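PDB 6CC2: cell division control protein 45 cdc45 putative from Entamoeba histolytica, which probably serves, like other Cdc45 proteins, as a component of the replicative helicase assembly that unwinds DNA during chromosome replication. Local coordinates for residues R16-D21 / F102-D107; R66-T71 / V80-C85; D90-L95 / V117-I122; R110-L115 / L124-E129. All coordinates share one frame; numbering follows the deposited sequence.

Contact 1 (R16-D21 / F102-D107)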
loop_
_atom_site.group_PDB
_atom_site.type_symbol
_atom_site.label_atom_id
_atom_site.label_comp_id
_atom_site.label_asym_id
_atom_site.label_seq_id
_atom_site.Cartn_x
_atom_site.Cartn_y
_atom_site.Cartn_z
ATOM N N ARG A 16 -16.322 3.006 -26.347
ATOM C CA ARG A 16 -17.746 2.940 -26.663
ATOM C C ARG A 16 -17.999 2.230 -27.990
ATOM O O ARG A 16 -18.878 1.369 -28.081
ATOM C CB ARG A 16 -18.341 4.347 -26.692
ATOM C CG ARG A 16 -18.640 4.941 -25.328
ATOM C CD ARG A 16 -19.375 6.283 -25.457
ATOM N NE ARG A 16 -18.458 7.386 -25.737
ATOM C CZ ARG A 16 -18.230 8.416 -24.917
ATOM N NH1 ARG A 16 -18.863 8.514 -23.753
ATOM N NH2 ARG A 16 -17.367 9.359 -25.271
ATOM N N ASN A 17 -17.253 2.594 -29.035
ATOM C CA ASN A 17 -17.470 1.987 -30.343
ATOM C C ASN A 17 -17.194 0.490 -30.315
ATOM O O ASN A 17 -17.949 -0.301 -30.900
ATOM C CB ASN A 17 -16.597 2.667 -31.391
ATOM C CG ASN A 17 -17.123 4.028 -31.774
ATOM O OD1 ASN A 17 -18.266 4.363 -31.472
ATOM N ND2 ASN A 17 -16.295 4.821 -32.444
ATOM N N ARG A 18 -16.106 0.080 -29.662
ATOM C CA ARG A 18 -15.796 -1.344 -29.588
ATOM C C ARG A 18 -16.744 -2.063 -28.646
ATOM O O ARG A 18 -17.010 -3.256 -28.830
ATOM C CB ARG A 18 -14.340 -1.536 -29.180
ATOM C CG ARG A 18 -13.360 -0.940 -30.193
ATOM C CD ARG A 18 -11.904 -1.333 -29.884
ATOM N NE ARG A 18 -11.399 -0.829 -28.612
ATOM C CZ ARG A 18 -10.841 0.368 -28.432
ATOM N NH1 ARG A 18 -10.395 0.701 -27.223
ATOM N NH2 ARG A 18 -10.743 1.236 -29.440
ATOM N N GLY A 19 -17.298 -1.353 -27.659
ATOM C CA GLY A 19 -18.240 -1.970 -26.744
ATOM C C GLY A 19 -19.577 -2.302 -27.372
ATOM O O GLY A 19 -20.290 -3.171 -26.862
ATOM N N LYS A 20 -19.930 -1.638 -28.474
ATOM C CA LYS A 20 -21.169 -1.970 -29.166
ATOM C C LYS A 20 -21.084 -3.332 -29.844
ATOM O O LYS A 20 -22.110 -3.991 -30.034
ATOM C CB LYS A 20 -21.496 -0.896 -30.204
ATOM C CG LYS A 20 -21.859 0.454 -29.617
ATOM C CD LYS A 20 -21.681 1.576 -30.643
ATOM C CE LYS A 20 -22.290 1.224 -31.984
ATOM N NZ LYS A 20 -22.320 2.392 -32.913
ATOM N N ASP A 21 -19.878 -3.767 -30.210
ATOM C CA ASP A 21 -19.677 -5.008 -30.942
ATOM C C ASP A 21 -19.542 -6.220 -30.023
ATOM O O ASP A 21 -18.971 -7.236 -30.435
ATOM C CB ASP A 21 -18.441 -4.886 -31.839
ATOM C CG ASP A 21 -18.503 -5.798 -33.051
ATOM O OD1 ASP A 21 -19.367 -5.567 -33.928
ATOM O OD2 ASP A 21 -17.684 -6.739 -33.135
ATOM N N PHE A 102 -6.152 -3.058 -27.940
ATOM C CA PHE A 102 -5.846 -1.735 -27.400
ATOM C C PHE A 102 -5.288 -1.903 -25.994
ATOM O O PHE A 102 -5.954 -2.465 -25.119
ATOM C CB PHE A 102 -7.096 -0.851 -27.428
ATOM C CG PHE A 102 -7.511 -0.460 -28.816
ATOM C CD1 PHE A 102 -8.227 -1.338 -29.611
ATOM C CD2 PHE A 102 -7.165 0.780 -29.330
ATOM C CE1 PHE A 102 -8.593 -0.986 -30.915
ATOM C CE2 PHE A 102 -7.524 1.138 -30.613
ATOM C CZ PHE A 102 -8.239 0.258 -31.413
ATOM N N VAL A 103 -4.054 -1.444 -25.792
ATOM C CA VAL A 103 -3.322 -1.632 -24.551
ATOM C C VAL A 103 -3.109 -0.266 -23.918
ATOM O O VAL A 103 -2.453 0.600 -24.506
ATOM C CB VAL A 103 -1.979 -2.347 -24.779
ATOM C CG1 VAL A 103 -1.189 -2.405 -23.472
ATOM C CG2 VAL A 103 -2.215 -3.742 -25.352
ATOM N N TYR A 104 -3.658 -0.084 -22.715
ATOM C CA TYR A 104 -3.500 1.150 -21.962
ATOM C C TYR A 104 -2.866 0.841 -20.623
ATOM O O TYR A 104 -3.130 -0.204 -20.009
ATOM C CB TYR A 104 -4.842 1.871 -21.768
ATOM C CG TYR A 104 -5.441 2.320 -23.078
ATOM C CD1 TYR A 104 -4.864 3.363 -23.792
ATOM C CD2 TYR A 104 -6.562 1.705 -23.607
ATOM C CE1 TYR A 104 -5.390 3.778 -25.016
ATOM C CE2 TYR A 104 -7.094 2.115 -24.818
ATOM C CZ TYR A 104 -6.508 3.145 -25.515
ATOM O OH TYR A 104 -7.022 3.554 -26.725
ATOM N N ILE A 105 -2.038 1.764 -20.156
ATOM C CA ILE A 105 -1.327 1.610 -18.897
ATOM C C ILE A 105 -1.550 2.854 -18.045
ATOM O O ILE A 105 -1.303 3.978 -18.494
ATOM C CB ILE A 105 0.177 1.366 -19.128
ATOM C CG1 ILE A 105 0.376 0.064 -19.906
ATOM C CG2 ILE A 105 0.914 1.333 -17.788
ATOM C CD1 ILE A 105 1.829 -0.195 -20.289
ATOM N N ILE A 106 -2.018 2.647 -16.813
ATOM C CA ILE A 106 -2.140 3.704 -15.819
ATOM C C ILE A 106 -1.282 3.251 -14.635
ATOM O O ILE A 106 -1.701 2.407 -13.845
ATOM C CB ILE A 106 -3.579 3.949 -15.387
ATOM C CG1 ILE A 106 -4.470 4.267 -16.574
ATOM C CG2 ILE A 106 -3.647 5.129 -14.386
ATOM C CD1 ILE A 106 -5.956 4.395 -16.219
ATOM N N ASP A 107 -0.084 3.807 -14.519
ATOM C CA ASP A 107 0.915 3.295 -13.566
ATOM C C ASP A 107 1.613 4.488 -12.929
ATOM O O ASP A 107 1.984 5.444 -13.618
ATOM C CB ASP A 107 1.917 2.392 -14.302
ATOM C CG ASP A 107 2.869 1.680 -13.383
ATOM O OD1 ASP A 107 2.849 1.955 -12.159
ATOM O OD2 ASP A 107 3.662 0.835 -13.875
HETATM O O HOH W 1 -9.731 3.448 -27.166
#
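R18, near the C-terminal end of helix 8-20, lays its guanidinium flat over the ring of F102 on strand 102-106. The planes are only 7° apart and their centres 3.5 Å apart, a tight parallel cation-pi stack in which NH2 hangs above the ring and R18 CZ sits 3.3 Å from F102 CD1. The chain runs out extended to CD, which touches the ring 3.5 Å from F102 CE1, and the bend at chi3 (-64°) then folds NE and the guanidinium over the face. Toward Y104 the fit is looser: NH1 of R18 comes no closer than 4.3 Å to CE2, near the edge of the tyrosine ring, and a water lies between the polar groups. In the guanidinium plane, that water accepts from R18 NH1 at 2.8 Å; it is hydrogen-bonded to Y104 OH at 2.7 Å. T79 and H78 of the neighbouring strand take NH1 and NE, fixing the rotation of the guanidinium. Arginine suits this site because its N-H groups bond to a water and to the next strand while its face lies on an aromatic ring. The positive charge is thus probably stabilised by the pi cloud of a largely exposed phenylalanine, without a carboxylate partner across the contact.

Contact 2 (R66-T71 / V80-C85)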
loop_
_atom_site.group_PDB
_atom_site.type_symbol
_atom_site.label_atom_id
_atom_site.label_comp_id
_atom_site.label_asym_id
_atom_site.label_seq_id
_atom_site.Cartn_x
_atom_site.Cartn_y
_atom_site.Cartn_z
ATOM N N ARG A 66 0.601 -14.731 -18.323
ATOM C CA ARG A 66 -0.138 -15.961 -18.568
ATOM C C ARG A 66 -1.603 -15.686 -18.868
ATOM O O ARG A 66 -2.171 -16.280 -19.790
ATOM C CB ARG A 66 0.007 -16.894 -17.370
ATOM C CG ARG A 66 1.347 -17.635 -17.348
ATOM C CD ARG A 66 1.400 -18.691 -16.242
ATOM N NE ARG A 66 2.583 -19.539 -16.350
ATOM C CZ ARG A 66 3.657 -19.464 -15.566
ATOM N NH1 ARG A 66 3.723 -18.571 -14.583
ATOM N NH2 ARG A 66 4.673 -20.297 -15.764
ATOM N N VAL A 67 -2.242 -14.799 -18.091
ATOM C CA VAL A 67 -3.649 -14.496 -18.352
ATOM C C VAL A 67 -3.796 -13.782 -19.690
ATOM O O VAL A 67 -4.705 -14.083 -20.475
ATOM C CB VAL A 67 -4.250 -13.662 -17.205
ATOM C CG1 VAL A 67 -5.653 -13.185 -17.574
ATOM C CG2 VAL A 67 -4.261 -14.451 -15.914
ATOM N N PHE A 68 -2.914 -12.810 -19.961
ATOM C CA PHE A 68 -2.951 -12.112 -21.243
ATOM C C PHE A 68 -2.904 -13.109 -22.395
ATOM O O PHE A 68 -3.751 -13.075 -23.295
ATOM C CB PHE A 68 -1.798 -11.117 -21.328
ATOM C CG PHE A 68 -1.854 -10.213 -22.548
ATOM C CD1 PHE A 68 -2.600 -9.047 -22.526
ATOM C CD2 PHE A 68 -1.141 -10.521 -23.688
ATOM C CE1 PHE A 68 -2.637 -8.210 -23.625
ATOM C CE2 PHE A 68 -1.186 -9.690 -24.802
ATOM C CZ PHE A 68 -1.930 -8.542 -24.765
ATOM N N LYS A 69 -1.957 -14.054 -22.347
ATOM C CA LYS A 69 -1.832 -15.027 -23.424
ATOM C C LYS A 69 -3.087 -15.889 -23.546
ATOM O O LYS A 69 -3.547 -16.178 -24.655
ATOM C CB LYS A 69 -0.605 -15.903 -23.202
ATOM C CG LYS A 69 -0.366 -16.897 -24.340
ATOM C CD LYS A 69 0.779 -17.843 -24.038
ATOM C CE LYS A 69 1.059 -18.754 -25.237
ATOM N NZ LYS A 69 2.077 -19.786 -24.921
ATOM N N GLU A 70 -3.656 -16.315 -22.410
ATOM C CA GLU A 70 -4.872 -17.114 -22.436
ATOM C C GLU A 70 -6.072 -16.316 -22.944
ATOM O O GLU A 70 -7.014 -16.903 -23.490
ATOM C CB GLU A 70 -5.167 -17.668 -21.040
ATOM C CG GLU A 70 -6.513 -18.378 -20.904
ATOM C CD GLU A 70 -6.627 -19.616 -21.782
ATOM O OE1 GLU A 70 -5.596 -20.288 -22.007
ATOM O OE2 GLU A 70 -7.748 -19.914 -22.254
ATOM N N THR A 71 -6.052 -14.995 -22.786
ATOM C CA THR A 71 -7.188 -14.149 -23.135
ATOM C C THR A 71 -7.169 -13.729 -24.600
ATOM O O THR A 71 -8.163 -13.902 -25.312
ATOM C CB THR A 71 -7.191 -12.892 -22.255
ATOM O OG1 THR A 71 -7.355 -13.262 -20.881
ATOM C CG2 THR A 71 -8.317 -11.944 -22.669
ATOM N N VAL A 80 -7.256 -3.762 -22.990
ATOM C CA VAL A 80 -6.739 -4.087 -21.662
ATOM C C VAL A 80 -6.184 -2.818 -21.033
ATOM O O VAL A 80 -5.579 -1.979 -21.713
ATOM C CB VAL A 80 -5.657 -5.189 -21.700
ATOM C CG1 VAL A 80 -6.239 -6.442 -22.292
ATOM C CG2 VAL A 80 -4.428 -4.720 -22.469
ATOM N N PHE A 81 -6.414 -2.682 -19.730
ATOM C CA PHE A 81 -5.781 -1.674 -18.894
ATOM C C PHE A 81 -4.883 -2.392 -17.897
ATOM O O PHE A 81 -5.318 -3.358 -17.268
ATOM C CB PHE A 81 -6.821 -0.860 -18.121
ATOM C CG PHE A 81 -7.549 0.122 -18.948
ATOM C CD1 PHE A 81 -8.640 -0.267 -19.716
ATOM C CD2 PHE A 81 -7.165 1.462 -18.961
ATOM C CE1 PHE A 81 -9.336 0.662 -20.468
ATOM C CE2 PHE A 81 -7.865 2.383 -19.726
ATOM C CZ PHE A 81 -8.935 1.977 -20.482
ATOM N N PHE A 82 -3.647 -1.929 -17.768
ATOM C CA PHE A 82 -2.726 -2.372 -16.732
ATOM C C PHE A 82 -2.657 -1.260 -15.695
ATOM O O PHE A 82 -2.305 -0.113 -16.027
ATOM C CB PHE A 82 -1.349 -2.666 -17.319
ATOM C CG PHE A 82 -1.346 -3.754 -18.371
ATOM C CD1 PHE A 82 -2.162 -4.868 -18.249
ATOM C CD2 PHE A 82 -0.537 -3.650 -19.479
ATOM C CE1 PHE A 82 -2.158 -5.871 -19.209
ATOM C CE2 PHE A 82 -0.523 -4.653 -20.446
ATOM C CZ PHE A 82 -1.340 -5.770 -20.308
ATOM N N ILE A 83 -3.032 -1.582 -14.455
ATOM C CA ILE A 83 -3.169 -0.582 -13.392
ATOM C C ILE A 83 -2.072 -0.777 -12.346
ATOM O O ILE A 83 -2.005 -1.819 -11.682
ATOM C CB ILE A 83 -4.568 -0.652 -12.758
ATOM C CG1 ILE A 83 -5.634 -0.366 -13.820
ATOM C CG2 ILE A 83 -4.682 0.319 -11.587
ATOM C CD1 ILE A 83 -7.065 -0.532 -13.328
ATOM N N ASP A 84 -1.247 0.267 -12.194
ATOM C CA ASP A 84 -0.141 0.356 -11.214
ATOM C C ASP A 84 0.914 -0.713 -11.455
ATOM O O ASP A 84 1.650 -1.095 -10.561
ATOM C CB ASP A 84 -0.639 0.337 -9.765
ATOM C CG ASP A 84 0.038 1.425 -8.893
ATOM O OD1 ASP A 84 0.815 2.245 -9.437
ATOM O OD2 ASP A 84 -0.213 1.472 -7.663
ATOM N N CYS A 85 1.014 -1.182 -12.695
ATOM C CA CYS A 85 2.090 -2.052 -13.131
ATOM C C CYS A 85 2.273 -1.862 -14.633
ATOM O O CYS A 85 1.460 -1.205 -15.292
ATOM C CB CYS A 85 1.799 -3.518 -12.808
ATOM S SG CYS A 85 0.311 -4.190 -13.604
#
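F68 of helix 61-71 meets V80 and F82, two residues whose side chains emerge from the same face of strand 77-83. The first shell is purely apolar. CE1 of F68 lies 4.1 Å from V80 CG2, with the methyl near the plane of the phenyl ring, at its edge. Next to it, F68 CD1 stands 4.2 Å from F82 CZ, and here it is the rim of the F82 ring that is turned to the helix. Both pairs cross at about a right angle, and all three residues are buried. The torsions explain the reach: CG of F68 is anti to the backbone N (chi1 -172°), which sends the ring from the helix toward the sheet, while F82 brings the far end of its ring to the helix although its CB does not point there. Further out, L95 packs on both phenylalanines, Y28 of strand 24-29 meets F82 edge-to-face, and V103 and I105 of strand 102-106 also touch F82. At the helix end, T71 OG1 donates to V67 O at 2.8 Å and also bonds Q26. Phenylalanine rings are long enough to fill the space between helix and strand, whose nearest CA atoms, of F68 and V80, are 8.9 Å apart. Helix 61-71, followed after a short loop by strand 77-83, packs on the parallel sheet of an alpha/beta domain, consistent with the DHH-type fold that Cdc45 shares with RecJ.

Contact 3 (D90-L95 / V117-I122)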
loop_
_atom_site.group_PDB
_atom_site.type_symbol
_atom_site.label_atom_id
_atom_site.label_comp_id
_atom_site.label_asym_id
_atom_site.label_seq_id
_atom_site.Cartn_x
_atom_site.Cartn_y
_atom_site.Cartn_z
ATOM N N ASP A 90 9.523 -3.534 -20.162
ATOM C CA ASP A 90 9.439 -3.634 -21.622
ATOM C C ASP A 90 8.235 -4.510 -21.954
ATOM O O ASP A 90 8.344 -5.727 -22.080
ATOM C CB ASP A 90 10.739 -4.193 -22.184
ATOM C CG ASP A 90 10.794 -4.139 -23.701
ATOM O OD1 ASP A 90 9.745 -3.897 -24.330
ATOM O OD2 ASP A 90 11.899 -4.339 -24.259
ATOM N N VAL A 91 7.069 -3.865 -22.100
ATOM C CA VAL A 91 5.809 -4.582 -22.264
ATOM C C VAL A 91 5.807 -5.413 -23.539
ATOM O O VAL A 91 5.335 -6.558 -23.548
ATOM C CB VAL A 91 4.632 -3.588 -22.259
ATOM C CG1 VAL A 91 3.358 -4.267 -22.756
ATOM C CG2 VAL A 91 4.424 -3.025 -20.887
ATOM N N SER A 92 6.300 -4.846 -24.643
ATOM C CA SER A 92 6.339 -5.590 -25.897
ATOM C C SER A 92 7.169 -6.859 -25.759
ATOM O O SER A 92 6.810 -7.910 -26.304
ATOM C CB SER A 92 6.901 -4.703 -27.015
ATOM O OG SER A 92 6.967 -5.408 -28.233
ATOM N N GLU A 93 8.287 -6.779 -25.043
ATOM C CA GLU A 93 9.117 -7.961 -24.826
ATOM C C GLU A 93 8.387 -8.996 -23.985
ATOM O O GLU A 93 8.479 -10.201 -24.255
ATOM C CB GLU A 93 10.428 -7.552 -24.164
ATOM C CG GLU A 93 11.357 -8.703 -23.818
ATOM C CD GLU A 93 12.705 -8.218 -23.317
ATOM O OE1 GLU A 93 13.722 -8.470 -23.997
ATOM O OE2 GLU A 93 12.747 -7.571 -22.249
ATOM N N LEU A 94 7.644 -8.546 -22.976
ATOM C CA LEU A 94 6.959 -9.472 -22.083
ATOM C C LEU A 94 5.861 -10.224 -22.820
ATOM O O LEU A 94 5.785 -11.456 -22.751
ATOM C CB LEU A 94 6.387 -8.712 -20.881
ATOM C CG LEU A 94 5.621 -9.564 -19.862
ATOM C CD1 LEU A 94 6.588 -10.495 -19.131
ATOM C CD2 LEU A 94 4.857 -8.707 -18.885
ATOM N N LEU A 95 5.020 -9.503 -23.560
ATOM C CA LEU A 95 3.787 -10.072 -24.084
ATOM C C LEU A 95 3.810 -10.383 -25.567
ATOM O O LEU A 95 2.969 -11.163 -26.020
ATOM C CB LEU A 95 2.613 -9.128 -23.801
ATOM C CG LEU A 95 2.442 -8.738 -22.339
ATOM C CD1 LEU A 95 1.329 -7.701 -22.197
ATOM C CD2 LEU A 95 2.149 -9.953 -21.477
ATOM N N VAL A 117 7.456 4.042 -24.272
ATOM C CA VAL A 117 7.168 5.406 -24.686
ATOM C C VAL A 117 7.152 5.517 -26.203
ATOM O O VAL A 117 6.319 6.226 -26.775
ATOM C CB VAL A 117 8.188 6.383 -24.069
ATOM C CG1 VAL A 117 7.966 7.787 -24.592
ATOM C CG2 VAL A 117 8.102 6.367 -22.555
ATOM N N THR A 118 8.088 4.849 -26.882
ATOM C CA THR A 118 8.190 4.995 -28.327
ATOM C C THR A 118 7.239 4.080 -29.095
ATOM O O THR A 118 7.074 4.269 -30.303
ATOM C CB THR A 118 9.629 4.732 -28.789
ATOM O OG1 THR A 118 10.020 3.409 -28.422
ATOM C CG2 THR A 118 10.580 5.733 -28.155
ATOM N N ASN A 119 6.604 3.122 -28.433
ATOM C CA ASN A 119 5.697 2.194 -29.092
ATOM C C ASN A 119 4.342 2.864 -29.291
ATOM O O ASN A 119 3.660 3.205 -28.315
ATOM C CB ASN A 119 5.556 0.929 -28.254
ATOM C CG ASN A 119 4.824 -0.185 -28.986
ATOM O OD1 ASN A 119 3.820 0.052 -29.663
ATOM N ND2 ASN A 119 5.341 -1.400 -28.869
ATOM N N THR A 120 3.937 3.026 -30.550
ATOM C CA THR A 120 2.658 3.669 -30.827
ATOM C C THR A 120 1.462 2.822 -30.414
ATOM O O THR A 120 0.338 3.344 -30.406
ATOM C CB THR A 120 2.549 4.009 -32.325
ATOM O OG1 THR A 120 2.886 2.856 -33.104
ATOM C CG2 THR A 120 3.485 5.143 -32.684
ATOM N N ASN A 121 1.667 1.554 -30.075
ATOM C CA ASN A 121 0.586 0.642 -29.721
ATOM C C ASN A 121 0.445 0.445 -28.217
ATOM O O ASN A 121 -0.345 -0.390 -27.783
ATOM C CB ASN A 121 0.811 -0.713 -30.395
ATOM C CG ASN A 121 -0.487 -1.406 -30.750
ATOM O OD1 ASN A 121 -1.134 -2.022 -29.899
ATOM N ND2 ASN A 121 -0.877 -1.313 -32.018
ATOM N N ILE A 122 1.196 1.189 -27.418
ATOM C CA ILE A 122 1.117 1.132 -25.967
ATOM C C ILE A 122 0.721 2.523 -25.490
ATOM O O ILE A 122 1.433 3.500 -25.751
ATOM C CB ILE A 122 2.441 0.675 -25.338
ATOM C CG1 ILE A 122 2.772 -0.742 -25.797
ATOM C CG2 ILE A 122 2.353 0.726 -23.797
ATOM C CD1 ILE A 122 4.154 -1.219 -25.416
HETATM O O HOH W 2 4.864 -3.908 -30.282
#
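With CG1 anti to the carbonyl carbon (chi1 -63°) and the chain extended beyond it (chi2 171°), I122 reaches CD1 to V91 on helix 91-95. The methyl lies 4.0 Å from V91 CB and 4.1 Å from V91 CG1, and the two side chains lie alongside one another, pointing opposite ways. Branched aliphatic residues suit this buried position, where both also pack on I105 of the sheet. Toward the surface, N119 and S92 face each other: N119 ND2 is 4.1 Å from S92 CB, and a water accepts from ND2 at 2.9 Å and joins it to S92 OG by a long bond. Segment 117-122 leaves helix 114-118 at N119 and turns into strand 122-125, so the contact ties the short helix 91-95 to a helix-strand link of the alpha/beta sheet. That link is an Asx turn combined with a type I beta turn: N119 OD1 accepts from N121 N at 2.7 Å, in the carbonyl plane. Asparagine thus uses its oxygen to shape its own loop and its amide nitrogen to hold the water. At the start of the facing helix, D90 is the N-cap, its OD1 accepting a weak bond from E93 N, while N116 OD1 takes the N-H of V91.

Contact 4 (R110-L115 / L124-E129)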
loop_
_atom_site.group_PDB
_atom_site.type_symbol
_atom_site.label_atom_id
_atom_site.label_comp_id
_atom_site.label_asym_id
_atom_site.label_seq_id
_atom_site.Cartn_x
_atom_site.Cartn_y
_atom_site.Cartn_z
ATOM N N ARG A 110 7.759 5.651 -12.105
ATOM C CA ARG A 110 8.511 6.453 -13.070
ATOM C C ARG A 110 9.991 6.124 -12.936
ATOM O O ARG A 110 10.439 5.709 -11.861
ATOM C CB ARG A 110 8.321 7.964 -12.846
ATOM C CG ARG A 110 6.896 8.463 -13.024
ATOM C CD ARG A 110 6.500 8.514 -14.495
ATOM N NE ARG A 110 5.233 9.243 -14.645
ATOM C CZ ARG A 110 4.042 8.731 -14.350
ATOM N NH1 ARG A 110 2.956 9.473 -14.476
ATOM N NH2 ARG A 110 3.942 7.481 -13.910
ATOM N N PRO A 111 10.782 6.312 -14.004
ATOM C CA PRO A 111 10.367 6.689 -15.365
ATOM C C PRO A 111 9.645 5.566 -16.102
ATOM O O PRO A 111 9.775 4.401 -15.754
ATOM C CB PRO A 111 11.681 7.016 -16.061
ATOM C CG PRO A 111 12.695 6.188 -15.344
ATOM C CD PRO A 111 12.247 6.212 -13.903
ATOM N N PHE A 112 8.876 5.922 -17.125
ATOM C CA PHE A 112 8.341 4.918 -18.033
ATOM C C PHE A 112 9.472 4.233 -18.799
ATOM O O PHE A 112 10.514 4.835 -19.089
ATOM C CB PHE A 112 7.381 5.565 -19.015
ATOM C CG PHE A 112 6.119 6.090 -18.398
ATOM C CD1 PHE A 112 5.356 5.301 -17.548
ATOM C CD2 PHE A 112 5.676 7.364 -18.701
ATOM C CE1 PHE A 112 4.179 5.787 -16.997
ATOM C CE2 PHE A 112 4.500 7.853 -18.155
ATOM C CZ PHE A 112 3.760 7.074 -17.307
ATOM N N ASN A 113 9.264 2.964 -19.130
ATOM C CA ASN A 113 10.195 2.268 -20.015
ATOM C C ASN A 113 10.254 2.961 -21.375
ATOM O O ASN A 113 9.225 3.275 -21.970
ATOM C CB ASN A 113 9.773 0.807 -20.177
ATOM C CG ASN A 113 10.625 0.062 -21.195
ATOM O OD1 ASN A 113 10.362 0.106 -22.388
ATOM N ND2 ASN A 113 11.655 -0.627 -20.717
ATOM N N LYS A 114 11.472 3.185 -21.873
ATOM C CA LYS A 114 11.642 3.974 -23.091
ATOM C C LYS A 114 10.986 3.307 -24.289
ATOM O O LYS A 114 10.454 3.992 -25.176
ATOM C CB LYS A 114 13.120 4.234 -23.345
ATOM C CG LYS A 114 13.706 5.322 -22.445
ATOM C CD LYS A 114 15.230 5.369 -22.515
ATOM C CE LYS A 114 15.727 5.723 -23.907
ATOM N NZ LYS A 114 17.216 5.721 -23.975
ATOM N N LEU A 115 11.028 1.976 -24.361
ATOM C CA LEU A 115 10.402 1.303 -25.496
ATOM C C LEU A 115 8.883 1.337 -25.383
ATOM O O LEU A 115 8.185 1.344 -26.407
ATOM C CB LEU A 115 10.913 -0.129 -25.613
ATOM C CG LEU A 115 12.401 -0.259 -25.917
ATOM C CD1 LEU A 115 12.812 -1.731 -25.924
ATOM C CD2 LEU A 115 12.771 0.394 -27.232
ATOM N N LEU A 124 0.410 4.914 -22.629
ATOM C CA LEU A 124 0.759 5.308 -21.269
ATOM C C LEU A 124 -0.055 6.536 -20.877
ATOM O O LEU A 124 0.201 7.640 -21.359
ATOM C CB LEU A 124 2.257 5.601 -21.177
ATOM C CG LEU A 124 3.226 4.479 -21.461
ATOM C CD1 LEU A 124 4.602 5.028 -21.803
ATOM C CD2 LEU A 124 3.311 3.548 -20.247
ATOM N N ILE A 125 -1.023 6.356 -20.009
ATOM C CA ILE A 125 -1.972 7.418 -19.684
ATOM C C ILE A 125 -1.420 8.283 -18.562
ATOM O O ILE A 125 -1.015 7.780 -17.503
ATOM C CB ILE A 125 -3.349 6.844 -19.311
ATOM C CG1 ILE A 125 -3.918 6.063 -20.483
ATOM C CG2 ILE A 125 -4.301 7.964 -18.907
ATOM C CD1 ILE A 125 -5.199 5.320 -20.145
ATOM N N THR A 126 -1.395 9.596 -18.805
ATOM C CA THR A 126 -1.053 10.579 -17.791
ATOM C C THR A 126 -2.146 11.637 -17.774
ATOM O O THR A 126 -2.899 11.788 -18.745
ATOM C CB THR A 126 0.294 11.261 -18.072
ATOM O OG1 THR A 126 0.125 12.177 -19.153
ATOM C CG2 THR A 126 1.357 10.239 -18.439
ATOM N N SER A 127 -2.215 12.381 -16.676
ATOM C CA SER A 127 -3.279 13.363 -16.490
ATOM C C SER A 127 -2.974 14.729 -17.083
ATOM O O SER A 127 -3.868 15.588 -17.109
ATOM C CB SER A 127 -3.571 13.528 -15.003
ATOM O OG SER A 127 -2.493 14.197 -14.372
ATOM N N ASN A 128 -1.753 14.958 -17.566
ATOM C CA ASN A 128 -1.399 16.275 -18.078
ATOM C C ASN A 128 -2.346 16.702 -19.194
ATOM O O ASN A 128 -3.036 15.885 -19.812
ATOM C CB ASN A 128 0.032 16.276 -18.617
ATOM C CG ASN A 128 0.973 15.434 -17.790
ATOM O OD1 ASN A 128 1.134 15.651 -16.587
ATOM N ND2 ASN A 128 1.593 14.447 -18.428
ATOM N N GLU A 129 -2.371 18.012 -19.452
ATOM C CA GLU A 129 -3.111 18.570 -20.575
ATOM C C GLU A 129 -2.212 19.109 -21.678
ATOM O O GLU A 129 -2.716 19.446 -22.755
ATOM C CB GLU A 129 -4.038 19.700 -20.100
ATOM C CG GLU A 129 -5.246 19.241 -19.296
ATOM C CD GLU A 129 -6.267 18.492 -20.136
ATOM O OE1 GLU A 129 -6.313 18.712 -21.367
ATOM O OE2 GLU A 129 -7.019 17.679 -19.560
HETATM O O HOH W 3 0.098 8.236 -14.824
#
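In the beta-alpha-beta crossover from strand 102-106 through helix 114-118 to strand 122-125, the loop leading into the helix folds back on the second strand, and F112 makes most of the contact. L124 of strand 122-125 covers one face of the phenyl ring in a CH-pi contact, with CD2 4.2 Å from the centroid and 25° off the ring normal. Its other methyl, CD1, lies 3.9 Å from F112 CG, so both leucine branches are used. T126 meets the ring differently: CG2 stands near its plane, at the edge, 4.0 Å from F112 CE2. The opposite face belongs to R110, curled back over F112, two residues on, partly by the bend at chi2 (-74°): its CD lies above the ring and its guanidinium is covered by F112 CZ. R110 NH1 reaches the strand through a water, donating at 3.1 Å, and this water donates to I125 O at 2.9 Å. At the helix start N113 is the N-cap, OD1 accepting from N116 N and, weakly, from L115 N. The ring is thus layered between leucine methyls and an arginine whose CD and guanidinium face both lie on it, while the N-H groups bond to a water and D107 O.

All four contacts belong to the N-terminal alpha/beta part of the chain and gather round one parallel sheet, their centres 12 to 18 Å apart. Strand 102-106 of contact 1 lies between strand 77-83 of contact 2 and strand 122-125 of contact 4, joined to both by backbone bonds such as V80 N to F102 O and I125 N to I105 O. Contacts 3 and 4 share helix 114-118 and are the closest pair, V117 of contact 3 packing on F112 and L124. Along the chain contact 2 falls between the two segments of contact 1, whereas contact 3 alternates with both contact 1 and contact 4. Together they hold helices and loops on a single sheet as one compact alpha/beta unit.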